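Local coordinates for protein LRIM1 (Anopheles gambiae, PDB 3O53) that forms a heterodimeric complex with the leucine-rich repeat protein APL1C that regulates complement-like immunity in the mosquito, at residues Y12-V17 and L39-N44; D86-Y91 and T103-N108; I5-N10 and A33-E38. All coordinates share one frame; numbering follows the deposited sequence.

This chain is the leucine-rich repeat domain of LRIM1, and all three contacts lie in its N-terminal part. The chain opens with strand 4-8, turns, and returns as antiparallel strand 11-15. It then passes through helix 22-30 to strand 38-40. Contact 3 closes this excursion at the turn, joining 5-10 to 33-38. Contact 1 closes it along the strands, joining 12-17 to 39-44. Their segments alternate, so the two loops cross, and the contacts touch through backbone hydrogen bonds such as that of Y12 with E38. Contact 2 follows later in series. It closes a shorter coil between 86-91 and 103-108, and it is hydrogen-bonded to an N-acetylglucosamine that contact 1 only approaches.

Contact 1: Y12-V17 and L39-N44. With NAG (2-acetamido-2-deoxy-beta-D-glucopyranose), chain C.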
loop_
_atom_site.group_PDB
_atom_site.type_symbol
_atom_site.label_atom_id
_atom_site.label_comp_id
_atom_site.label_asym_id
_atom_site.label_seq_id
_atom_site.Cartn_x
_atom_site.Cartn_y
_atom_site.Cartn_z
ATOM N N TYR A 12 -23.146 -3.999 -18.530
ATOM C CA TYR A 12 -24.375 -4.456 -17.899
ATOM C C TYR A 12 -24.313 -4.295 -16.388
ATOM O O TYR A 12 -23.240 -4.369 -15.786
ATOM C CB TYR A 12 -24.599 -5.928 -18.212
ATOM C CG TYR A 12 -24.811 -6.246 -19.672
ATOM C CD1 TYR A 12 -26.067 -6.608 -20.142
ATOM C CD2 TYR A 12 -23.756 -6.215 -20.573
ATOM C CE1 TYR A 12 -26.272 -6.917 -21.468
ATOM C CE2 TYR A 12 -23.951 -6.518 -21.905
ATOM C CZ TYR A 12 -25.213 -6.872 -22.346
ATOM O OH TYR A 12 -25.422 -7.181 -23.668
ATOM N N LYS A 13 -25.477 -4.106 -15.778
ATOM C CA LYS A 13 -25.577 -3.942 -14.337
ATOM C C LYS A 13 -26.767 -4.752 -13.852
ATOM O O LYS A 13 -27.809 -4.779 -14.501
ATOM C CB LYS A 13 -25.735 -2.460 -13.988
ATOM C CG LYS A 13 -25.975 -2.156 -12.516
ATOM C CD LYS A 13 -25.599 -0.708 -12.203
ATOM C CE LYS A 13 -26.436 -0.115 -11.082
ATOM N NZ LYS A 13 -26.337 -0.864 -9.803
ATOM N N ILE A 14 -26.605 -5.435 -12.725
ATOM C CA ILE A 14 -27.667 -6.274 -12.196
ATOM C C ILE A 14 -27.983 -5.865 -10.763
ATOM O O ILE A 14 -27.084 -5.717 -9.941
ATOM C CB ILE A 14 -27.286 -7.767 -12.256
ATOM C CG1 ILE A 14 -26.708 -8.102 -13.637
ATOM C CG2 ILE A 14 -28.494 -8.630 -11.952
ATOM C CD1 ILE A 14 -26.459 -9.572 -13.872
ATOM N N GLU A 15 -29.267 -5.671 -10.475
ATOM C CA GLU A 15 -29.702 -5.249 -9.150
ATOM C C GLU A 15 -30.795 -6.168 -8.622
ATOM O O GLU A 15 -31.446 -6.885 -9.383
ATOM C CB GLU A 15 -30.228 -3.814 -9.192
ATOM C CG GLU A 15 -29.272 -2.814 -9.810
ATOM C CD GLU A 15 -29.806 -1.397 -9.760
ATOM O OE1 GLU A 15 -29.503 -0.613 -10.681
ATOM O OE2 GLU A 15 -30.537 -1.070 -8.802
ATOM N N LYS A 16 -30.994 -6.138 -7.311
ATOM C CA LYS A 16 -32.031 -6.937 -6.678
ATOM C C LYS A 16 -31.822 -8.424 -6.943
ATOM O O LYS A 16 -32.783 -9.165 -7.149
ATOM C CB LYS A 16 -33.414 -6.491 -7.163
ATOM C CG LYS A 16 -33.699 -5.023 -6.879
ATOM C CD LYS A 16 -35.167 -4.672 -7.041
ATOM C CE LYS A 16 -35.445 -3.272 -6.514
ATOM N NZ LYS A 16 -36.852 -2.847 -6.735
ATOM N N VAL A 17 -30.558 -8.851 -6.936
ATOM C CA VAL A 17 -30.219 -10.266 -7.049
ATOM C C VAL A 17 -29.846 -10.824 -5.685
ATOM O O VAL A 17 -29.580 -10.076 -4.748
ATOM C CB VAL A 17 -29.035 -10.506 -8.001
ATOM C CG1 VAL A 17 -29.420 -10.174 -9.424
ATOM C CG2 VAL A 17 -27.819 -9.690 -7.561
ATOM N N LEU A 39 -19.399 -6.006 -16.219
ATOM C CA LEU A 39 -20.539 -6.443 -15.423
ATOM C C LEU A 39 -20.459 -5.812 -14.043
ATOM O O LEU A 39 -19.442 -5.915 -13.360
ATOM C CB LEU A 39 -20.566 -7.968 -15.291
ATOM C CG LEU A 39 -21.715 -8.519 -14.443
ATOM C CD1 LEU A 39 -23.055 -8.067 -15.007
ATOM C CD2 LEU A 39 -21.668 -10.053 -14.340
ATOM N N ASP A 40 -21.547 -5.175 -13.634
ATOM C CA ASP A 40 -21.608 -4.488 -12.356
ATOM C C ASP A 40 -22.640 -5.159 -11.455
ATOM O O ASP A 40 -23.835 -5.129 -11.736
ATOM C CB ASP A 40 -21.965 -3.015 -12.580
ATOM C CG ASP A 40 -22.076 -2.236 -11.289
ATOM O OD1 ASP A 40 -21.667 -2.764 -10.235
ATOM O OD2 ASP A 40 -22.574 -1.090 -11.329
ATOM N N LEU A 41 -22.166 -5.781 -10.380
ATOM C CA LEU A 41 -23.037 -6.474 -9.436
ATOM C C LEU A 41 -23.038 -5.806 -8.066
ATOM O O LEU A 41 -23.437 -6.414 -7.072
ATOM C CB LEU A 41 -22.597 -7.934 -9.282
ATOM C CG LEU A 41 -22.498 -8.735 -10.578
ATOM C CD1 LEU A 41 -22.119 -10.177 -10.284
ATOM C CD2 LEU A 41 -23.806 -8.675 -11.348
ATOM N N SER A 42 -22.594 -4.557 -8.011
ATOM C CA SER A 42 -22.416 -3.869 -6.736
ATOM C C SER A 42 -23.732 -3.638 -6.004
ATOM O O SER A 42 -24.787 -3.523 -6.626
ATOM C CB SER A 42 -21.714 -2.528 -6.959
ATOM O OG SER A 42 -22.346 -1.792 -7.990
ATOM N N GLY A 43 -23.661 -3.577 -4.678
ATOM C CA GLY A 43 -24.800 -3.179 -3.866
ATOM C C GLY A 43 -25.719 -4.310 -3.442
ATOM O O GLY A 43 -26.621 -4.114 -2.630
ATOM N N ASN A 44 -25.494 -5.499 -3.984
ATOM C CA ASN A 44 -26.348 -6.640 -3.682
ATOM C C ASN A 44 -25.890 -7.389 -2.438
ATOM O O ASN A 44 -24.845 -7.074 -1.872
ATOM C CB ASN A 44 -26.385 -7.565 -4.885
ATOM C CG ASN A 44 -27.115 -6.947 -6.054
ATOM O OD1 ASN A 44 -28.310 -6.663 -5.972
ATOM N ND2 ASN A 44 -26.400 -6.726 -7.149
HETATM C C1 NAG C . -18.065 -0.238 -8.616
HETATM C C2 NAG C . -17.292 0.928 -9.209
HETATM C C3 NAG C . -17.218 2.062 -8.198
HETATM C C4 NAG C . -18.600 2.399 -7.657
HETATM C C5 NAG C . -19.306 1.154 -7.148
HETATM C C6 NAG C . -20.728 1.490 -6.718
HETATM C C7 NAG C . -15.427 0.494 -10.719
HETATM C C8 NAG C . -14.018 -0.003 -10.789
HETATM N N2 NAG C . -15.948 0.500 -9.499
HETATM O O3 NAG C . -16.604 3.172 -8.800
HETATM O O4 NAG C . -18.449 3.296 -6.593
HETATM O O5 NAG C . -19.336 0.174 -8.164
HETATM O O6 NAG C . -21.449 1.943 -7.845
HETATM O O7 NAG C . -16.027 0.861 -11.732
HETATM O O HOH W 1 -25.104 -3.439 -9.590
#
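I14 packs against both leucines of segment 39-44. Its CB lies 3.7 Å from L41 CD2, and these two side chains run side by side in the same direction. I14 CD1 meets L39 CD1 at a slant, 3.9 Å away. L39 holds CG anti to its backbone N (chi1 179°), and this turns CD1 back toward strand 11-15. The ring of Y12 leads away from L39 to L29 of helix 22-30, and Y12 OH is hydrogen-bonded to N35.

The backbones beside this layer pair as parallel strands. D40 N donates to Y12 O, and I14 N donates to D40 O at 3.0 Å. L39, L41 and N44 fit the LxLxxN core of a leucine-rich repeat, with a type II turn from L41 to N44.

The N44 amide does the work expected of the motif asparagine. Its ND2 donates to I14 O of the preceding coil at 3.0 Å and also to L41 O. Its OD1 accepts V17 N from above the carbonyl plane, 3.3 Å away. V17 CG2 lies against the same amide, 3.2 Å from N44 CG. L41 O also accepts from N68 in the next coil.

At the polar edge K13 and D40 lie alongside each other, with K13 CD 3.2 Å from D40 OD2. The K13 chain then bends, and NZ forms a salt bridge with E15 OE1 (3.3 Å). A water accepts from K13 NZ and sits close to D40 O and S42 O. D40 OD1 takes S42 N in an Asx turn and S42 OG on its syn lone pair. S42 lies beside the N64 glycan's N-acetylglucosamine.

Contact 2: D86-Y91 and T103-N108; sequences DLNNNY and TLHAAN. With NAG (2-acetamido-2-deoxy-beta-D-glucopyranose), chain C.
D86 and H105 sit next to each other on parallel strands, and their side chains meet at a slant. The carboxylate and the imidazole planes are 36° apart. The closest side-chain approach is D86 CG to H105 CB, 3.7 Å. D86 CG is anti to the backbone N (chi1 -176°), which carries the carboxylate outward to an N-acetylglucosamine of the protein's own N-linked glycan at N64. There D86 OD2 accepts N2 of this sugar at 2.9 Å, while D86 OD1 takes N88 N in an Asx turn. The two oxygens thus have separate tasks, one for the attached glycan and one for the turn.

The N88 amide stands almost upright to the H105 ring, at 84°. Its OD1 accepts A107 N at 2.8 Å, with the donor tilted out of the carbonyl plane. A water bridges N88 OD1 and H105 ND1, lying at the ring edge and in its plane. N88 is thereby tied to both the backbone and a side chain of segment 103-108.

N89 and N108 run side by side and point the same way. N108 ND2 donates to N89 OD1 at 2.9 Å, from above the carbonyl plane. Next to them the backbone N89 N donates to A107 O.

The apolar side is small. L87 CD2 rests on A106 CB, 3.6 Å away, beside the backbone bond from L87 N to H105 O.

L87 O takes N90 ND2 from its own turn and N109 ND2 from the next coil, the asparagine pattern of leucine-rich repeats. N90 OD1 reaches back to L70 N. L87 and A106 also touch L95 of strand 91-97, and the H105 ring stacks with Y126 of strand 123-126.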
loop_
_atom_site.group_PDB
_atom_site.type_symbol
_atom_site.label_atom_id
_atom_site.label_comp_id
_atom_site.label_asym_id
_atom_site.label_seq_id
_atom_site.Cartn_x
_atom_site.Cartn_y
_atom_site.Cartn_z
ATOM N N ASP A 86 -13.207 -4.901 -8.925
ATOM C CA ASP A 86 -13.471 -4.102 -7.738
ATOM C C ASP A 86 -14.330 -4.892 -6.750
ATOM O O ASP A 86 -15.491 -5.173 -7.020
ATOM C CB ASP A 86 -14.172 -2.802 -8.134
ATOM C CG ASP A 86 -14.405 -1.867 -6.949
ATOM O OD1 ASP A 86 -14.349 -2.322 -5.787
ATOM O OD2 ASP A 86 -14.656 -0.669 -7.181
ATOM N N LEU A 87 -13.759 -5.272 -5.613
ATOM C CA LEU A 87 -14.542 -5.913 -4.561
ATOM C C LEU A 87 -14.454 -5.125 -3.259
ATOM O O LEU A 87 -14.591 -5.690 -2.179
ATOM C CB LEU A 87 -14.086 -7.349 -4.328
ATOM C CG LEU A 87 -12.655 -7.519 -3.827
ATOM C CD1 LEU A 87 -12.552 -8.678 -2.841
ATOM C CD2 LEU A 87 -11.734 -7.712 -5.019
ATOM N N ASN A 88 -14.223 -3.821 -3.372
ATOM C CA ASN A 88 -14.254 -2.928 -2.221
ATOM C C ASN A 88 -15.477 -3.220 -1.361
ATOM O O ASN A 88 -16.575 -3.434 -1.881
ATOM C CB ASN A 88 -14.312 -1.459 -2.666
ATOM C CG ASN A 88 -12.978 -0.933 -3.181
ATOM O OD1 ASN A 88 -11.939 -1.572 -3.037
ATOM N ND2 ASN A 88 -13.010 0.254 -3.782
ATOM N N ASN A 89 -15.282 -3.200 -0.045
ATOM C CA ASN A 89 -16.376 -3.322 0.911
ATOM C C ASN A 89 -17.082 -4.666 0.811
ATOM O O ASN A 89 -18.264 -4.749 0.464
ATOM C CB ASN A 89 -17.354 -2.162 0.738
ATOM C CG ASN A 89 -16.681 -0.824 0.924
ATOM O OD1 ASN A 89 -16.133 -0.536 1.990
ATOM N ND2 ASN A 89 -16.691 -0.006 -0.119
ATOM N N ASN A 90 -16.323 -5.716 1.108
ATOM C CA ASN A 90 -16.861 -7.056 1.286
ATOM C C ASN A 90 -16.159 -7.675 2.491
ATOM O O ASN A 90 -15.597 -6.951 3.308
ATOM C CB ASN A 90 -16.659 -7.898 0.027
ATOM C CG ASN A 90 -17.702 -7.611 -1.030
ATOM O OD1 ASN A 90 -18.814 -8.133 -0.979
ATOM N ND2 ASN A 90 -17.349 -6.772 -1.992
ATOM N N TYR A 91 -16.190 -8.999 2.609
ATOM C CA TYR A 91 -15.550 -9.674 3.739
ATOM C C TYR A 91 -14.545 -10.712 3.287
ATOM O O TYR A 91 -14.244 -11.648 4.023
ATOM C CB TYR A 91 -16.594 -10.354 4.622
ATOM C CG TYR A 91 -17.657 -9.409 5.132
ATOM C CD1 TYR A 91 -17.332 -8.369 5.991
ATOM C CD2 TYR A 91 -18.982 -9.557 4.753
ATOM C CE1 TYR A 91 -18.295 -7.504 6.458
ATOM C CE2 TYR A 91 -19.954 -8.696 5.214
ATOM C CZ TYR A 91 -19.605 -7.671 6.066
ATOM O OH TYR A 91 -20.572 -6.812 6.525
ATOM N N THR A 103 -5.893 -3.600 -12.677
ATOM C CA THR A 103 -6.359 -2.767 -11.572
ATOM C C THR A 103 -7.192 -3.583 -10.606
ATOM O O THR A 103 -8.186 -4.192 -10.995
ATOM C CB THR A 103 -7.209 -1.582 -12.081
ATOM O OG1 THR A 103 -6.405 -0.748 -12.920
ATOM C CG2 THR A 103 -7.728 -0.752 -10.912
ATOM N N LEU A 104 -6.780 -3.599 -9.342
ATOM C CA LEU A 104 -7.423 -4.442 -8.341
ATOM C C LEU A 104 -7.832 -3.572 -7.158
ATOM O O LEU A 104 -6.990 -3.100 -6.398
ATOM C CB LEU A 104 -6.455 -5.535 -7.881
ATOM C CG LEU A 104 -6.987 -6.554 -6.874
ATOM C CD1 LEU A 104 -8.186 -7.255 -7.459
ATOM C CD2 LEU A 104 -5.905 -7.567 -6.488
ATOM N N HIS A 105 -9.127 -3.334 -7.036
ATOM C CA HIS A 105 -9.673 -2.584 -5.921
ATOM C C HIS A 105 -10.234 -3.569 -4.924
ATOM O O HIS A 105 -11.205 -4.257 -5.214
ATOM C CB HIS A 105 -10.798 -1.674 -6.402
ATOM C CG HIS A 105 -10.319 -0.464 -7.134
ATOM N ND1 HIS A 105 -9.785 0.631 -6.488
ATOM C CD2 HIS A 105 -10.288 -0.175 -8.455
ATOM C CE1 HIS A 105 -9.446 1.542 -7.383
ATOM N NE2 HIS A 105 -9.740 1.078 -8.583
ATOM N N ALA A 106 -9.636 -3.646 -3.747
ATOM C CA ALA A 106 -10.087 -4.616 -2.755
ATOM C C ALA A 106 -9.883 -4.080 -1.347
ATOM O O ALA A 106 -9.473 -4.807 -0.448
ATOM C CB ALA A 106 -9.364 -5.943 -2.939
ATOM N N ALA A 107 -10.176 -2.799 -1.170
ATOM C CA ALA A 107 -10.096 -2.165 0.133
ATOM C C ALA A 107 -11.271 -2.613 0.993
ATOM O O ALA A 107 -12.320 -3.002 0.474
ATOM C CB ALA A 107 -10.100 -0.623 -0.028
ATOM N N ASN A 108 -11.093 -2.555 2.307
ATOM C CA ASN A 108 -12.190 -2.800 3.235
ATOM C C ASN A 108 -12.745 -4.207 3.124
ATOM O O ASN A 108 -13.953 -4.413 3.028
ATOM C CB ASN A 108 -13.297 -1.767 3.021
ATOM C CG ASN A 108 -12.770 -0.352 3.087
ATOM O OD1 ASN A 108 -11.743 -0.097 3.712
ATOM N ND2 ASN A 108 -13.458 0.573 2.443
HETATM C C1 NAG C . -18.065 -0.238 -8.616
HETATM C C2 NAG C . -17.292 0.928 -9.209
HETATM C C3 NAG C . -17.218 2.062 -8.198
HETATM C C4 NAG C . -18.600 2.399 -7.657
HETATM C C5 NAG C . -19.306 1.154 -7.148
HETATM C C6 NAG C . -20.728 1.490 -6.718
HETATM C C7 NAG C . -15.427 0.494 -10.719
HETATM C C8 NAG C . -14.018 -0.003 -10.789
HETATM N N2 NAG C . -15.948 0.500 -9.499
HETATM O O3 NAG C . -16.604 3.172 -8.800
HETATM O O4 NAG C . -18.449 3.296 -6.593
HETATM O O5 NAG C . -19.336 0.174 -8.164
HETATM O O6 NAG C . -21.449 1.943 -7.845
HETATM O O7 NAG C . -16.027 0.861 -11.732
HETATM O O HOH W 2 -10.052 0.591 -3.655
#

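Contact 3: I5-N10 and A33-E38; sequences IKQNGN and AWNVKE
N10 O is gripped by two successive backbone N-H groups. K37 N donates to it at 3.0 Å and E38 N at 3.2 Å. Both donors lie in the carbonyl plane. This fixes the end of the turn after strand 4-8 to the start of strand 38-40.

A second carbonyl is shared in the same turn. G9 O accepts Q7 NE2 at 3.0 Å, in the carbonyl plane and in the plane of the Q7 amide. It also accepts N35 ND2 at 3.1 Å, but this donor stands above the carbonyl plane and the bond is more bent (137°). The Q7 and N35 amides are steeply turned against each other, 70° between planes. N35 ND2 is in addition hydrogen-bonded to Y12 OH, so one amide joins the turn to strand 11-15.

The N10 side chain lies across K37. Its CG sits between the backbone N and the carbonyl carbon (chi1 62°), which sets the amide over the K37 chain. N10 ND2 is 3.3 Å from K37 CD and nearly as close to CE. N10 CB comes close to N35 O, 3.2 Å away. The polar ends are linked by water. One water donates to N10 OD1 and E38 OE2. Another accepts from N10 ND2 and K37 NZ.

V36 CB points away from segment 5-10, and its side chain touches L29 of helix 22-30 and F57. G9 has a positive phi, which suits glycine at the bend. Strand 4-8 is an outermost strand and runs antiparallel to strand 11-15. Such a beta-hairpin is consistent with the N-terminal cap of an extracellular leucine-rich repeat solenoid, here fastened to the neighbouring coil that holds strand 38-40.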
loop_
_atom_site.group_PDB
_atom_site.type_symbol
_atom_site.label_atom_id
_atom_site.label_comp_id
_atom_site.label_asym_id
_atom_site.label_seq_id
_atom_site.Cartn_x
_atom_site.Cartn_y
_atom_site.Cartn_z
ATOM N N ILE A 5 -31.875 -6.303 -14.912
ATOM C CA ILE A 5 -30.653 -6.187 -15.701
ATOM C C ILE A 5 -30.683 -4.928 -16.569
ATOM O O ILE A 5 -31.269 -4.923 -17.651
ATOM C CB ILE A 5 -30.440 -7.418 -16.606
ATOM C CG1 ILE A 5 -30.513 -8.705 -15.784
ATOM C CG2 ILE A 5 -29.108 -7.312 -17.331
ATOM C CD1 ILE A 5 -29.965 -9.929 -16.496
ATOM N N LYS A 6 -30.053 -3.863 -16.080
ATOM C CA LYS A 6 -29.926 -2.620 -16.838
ATOM C C LYS A 6 -28.725 -2.712 -17.776
ATOM O O LYS A 6 -27.800 -3.480 -17.527
ATOM C CB LYS A 6 -29.766 -1.434 -15.886
ATOM C CG LYS A 6 -30.593 -1.552 -14.613
ATOM C CD LYS A 6 -30.808 -0.207 -13.943
ATOM C CE LYS A 6 -31.867 0.608 -14.668
ATOM N NZ LYS A 6 -32.229 1.846 -13.924
ATOM N N GLN A 7 -28.730 -1.936 -18.854
ATOM C CA GLN A 7 -27.674 -2.057 -19.856
ATOM C C GLN A 7 -27.382 -0.772 -20.627
ATOM O O GLN A 7 -28.272 0.042 -20.880
ATOM C CB GLN A 7 -28.022 -3.159 -20.849
ATOM C CG GLN A 7 -27.007 -3.317 -21.961
ATOM C CD GLN A 7 -27.597 -3.970 -23.184
ATOM O OE1 GLN A 7 -28.686 -4.534 -23.133
ATOM N NE2 GLN A 7 -26.884 -3.890 -24.298
ATOM N N ASN A 8 -26.117 -0.630 -21.017
ATOM C CA ASN A 8 -25.634 0.504 -21.793
ATOM C C ASN A 8 -24.476 0.063 -22.685
ATOM O O ASN A 8 -23.344 -0.082 -22.222
ATOM C CB ASN A 8 -25.171 1.626 -20.864
ATOM C CG ASN A 8 -24.470 2.747 -21.607
ATOM O OD1 ASN A 8 -25.014 3.317 -22.553
ATOM N ND2 ASN A 8 -23.254 3.069 -21.180
ATOM N N GLY A 9 -24.759 -0.155 -23.965
ATOM C CA GLY A 9 -23.757 -0.662 -24.881
ATOM C C GLY A 9 -23.278 -2.026 -24.426
ATOM O O GLY A 9 -24.071 -2.958 -24.321
ATOM N N ASN A 10 -21.984 -2.144 -24.140
ATOM C CA ASN A 10 -21.410 -3.418 -23.725
ATOM C C ASN A 10 -21.166 -3.493 -22.219
ATOM O O ASN A 10 -20.342 -4.284 -21.749
ATOM C CB ASN A 10 -20.108 -3.695 -24.483
ATOM C CG ASN A 10 -19.026 -2.658 -24.201
ATOM O OD1 ASN A 10 -19.155 -1.828 -23.299
ATOM N ND2 ASN A 10 -17.950 -2.708 -24.975
ATOM N N ALA A 33 -23.698 -13.028 -24.114
ATOM C CA ALA A 33 -22.396 -13.122 -23.455
ATOM C C ALA A 33 -21.273 -12.438 -24.233
ATOM O O ALA A 33 -20.328 -11.913 -23.640
ATOM C CB ALA A 33 -22.045 -14.581 -23.227
ATOM N N TRP A 34 -21.370 -12.456 -25.559
ATOM C CA TRP A 34 -20.315 -11.911 -26.407
ATOM C C TRP A 34 -20.220 -10.402 -26.248
ATOM O O TRP A 34 -19.170 -9.810 -26.472
ATOM C CB TRP A 34 -20.577 -12.257 -27.873
ATOM C CG TRP A 34 -21.866 -11.710 -28.373
ATOM C CD1 TRP A 34 -22.064 -10.505 -28.972
ATOM C CD2 TRP A 34 -23.150 -12.340 -28.300
ATOM N NE1 TRP A 34 -23.391 -10.347 -29.287
ATOM C CE2 TRP A 34 -24.080 -11.460 -28.882
ATOM C CE3 TRP A 34 -23.602 -13.566 -27.800
ATOM C CZ2 TRP A 34 -25.438 -11.766 -28.983
ATOM C CZ3 TRP A 34 -24.948 -13.869 -27.901
ATOM C CH2 TRP A 34 -25.851 -12.973 -28.488
ATOM N N ASN A 35 -21.328 -9.779 -25.866
ATOM C CA ASN A 35 -21.366 -8.338 -25.701
ATOM C C ASN A 35 -21.083 -7.858 -24.277
ATOM O O ASN A 35 -21.174 -6.661 -23.998
ATOM C CB ASN A 35 -22.727 -7.806 -26.124
ATOM C CG ASN A 35 -22.747 -6.304 -26.223
ATOM O OD1 ASN A 35 -21.786 -5.691 -26.686
ATOM N ND2 ASN A 35 -23.835 -5.696 -25.780
ATOM N N VAL A 36 -20.749 -8.779 -23.379
ATOM C CA VAL A 36 -20.519 -8.417 -21.979
ATOM C C VAL A 36 -19.052 -8.071 -21.731
ATOM O O VAL A 36 -18.217 -8.952 -21.511
ATOM C CB VAL A 36 -20.954 -9.540 -21.013
ATOM C CG1 VAL A 36 -20.734 -9.113 -19.556
ATOM C CG2 VAL A 36 -22.411 -9.910 -21.256
ATOM N N LYS A 37 -18.749 -6.780 -21.778
ATOM C CA LYS A 37 -17.403 -6.295 -21.502
ATOM C C LYS A 37 -17.267 -5.858 -20.047
ATOM O O LYS A 37 -16.215 -6.006 -19.440
ATOM C CB LYS A 37 -17.052 -5.125 -22.426
ATOM C CG LYS A 37 -15.822 -4.347 -21.967
ATOM C CD LYS A 37 -15.433 -3.244 -22.936
ATOM C CE LYS A 37 -14.841 -3.798 -24.223
ATOM N NZ LYS A 37 -14.072 -2.750 -24.964
ATOM N N GLU A 38 -18.328 -5.308 -19.478
ATOM C CA GLU A 38 -18.287 -4.921 -18.078
ATOM C C GLU A 38 -19.552 -5.412 -17.398
ATOM O O GLU A 38 -20.640 -5.286 -17.946
ATOM C CB GLU A 38 -18.146 -3.396 -17.942
ATOM C CG GLU A 38 -16.984 -2.815 -18.745
ATOM C CD GLU A 38 -16.655 -1.366 -18.379
ATOM O OE1 GLU A 38 -17.184 -0.863 -17.362
ATOM O OE2 GLU A 38 -15.860 -0.734 -19.113
HETATM O O HOH W 3 -17.180 -0.126 -21.963
HETATM O O HOH W 4 -16.057 -0.279 -24.599
#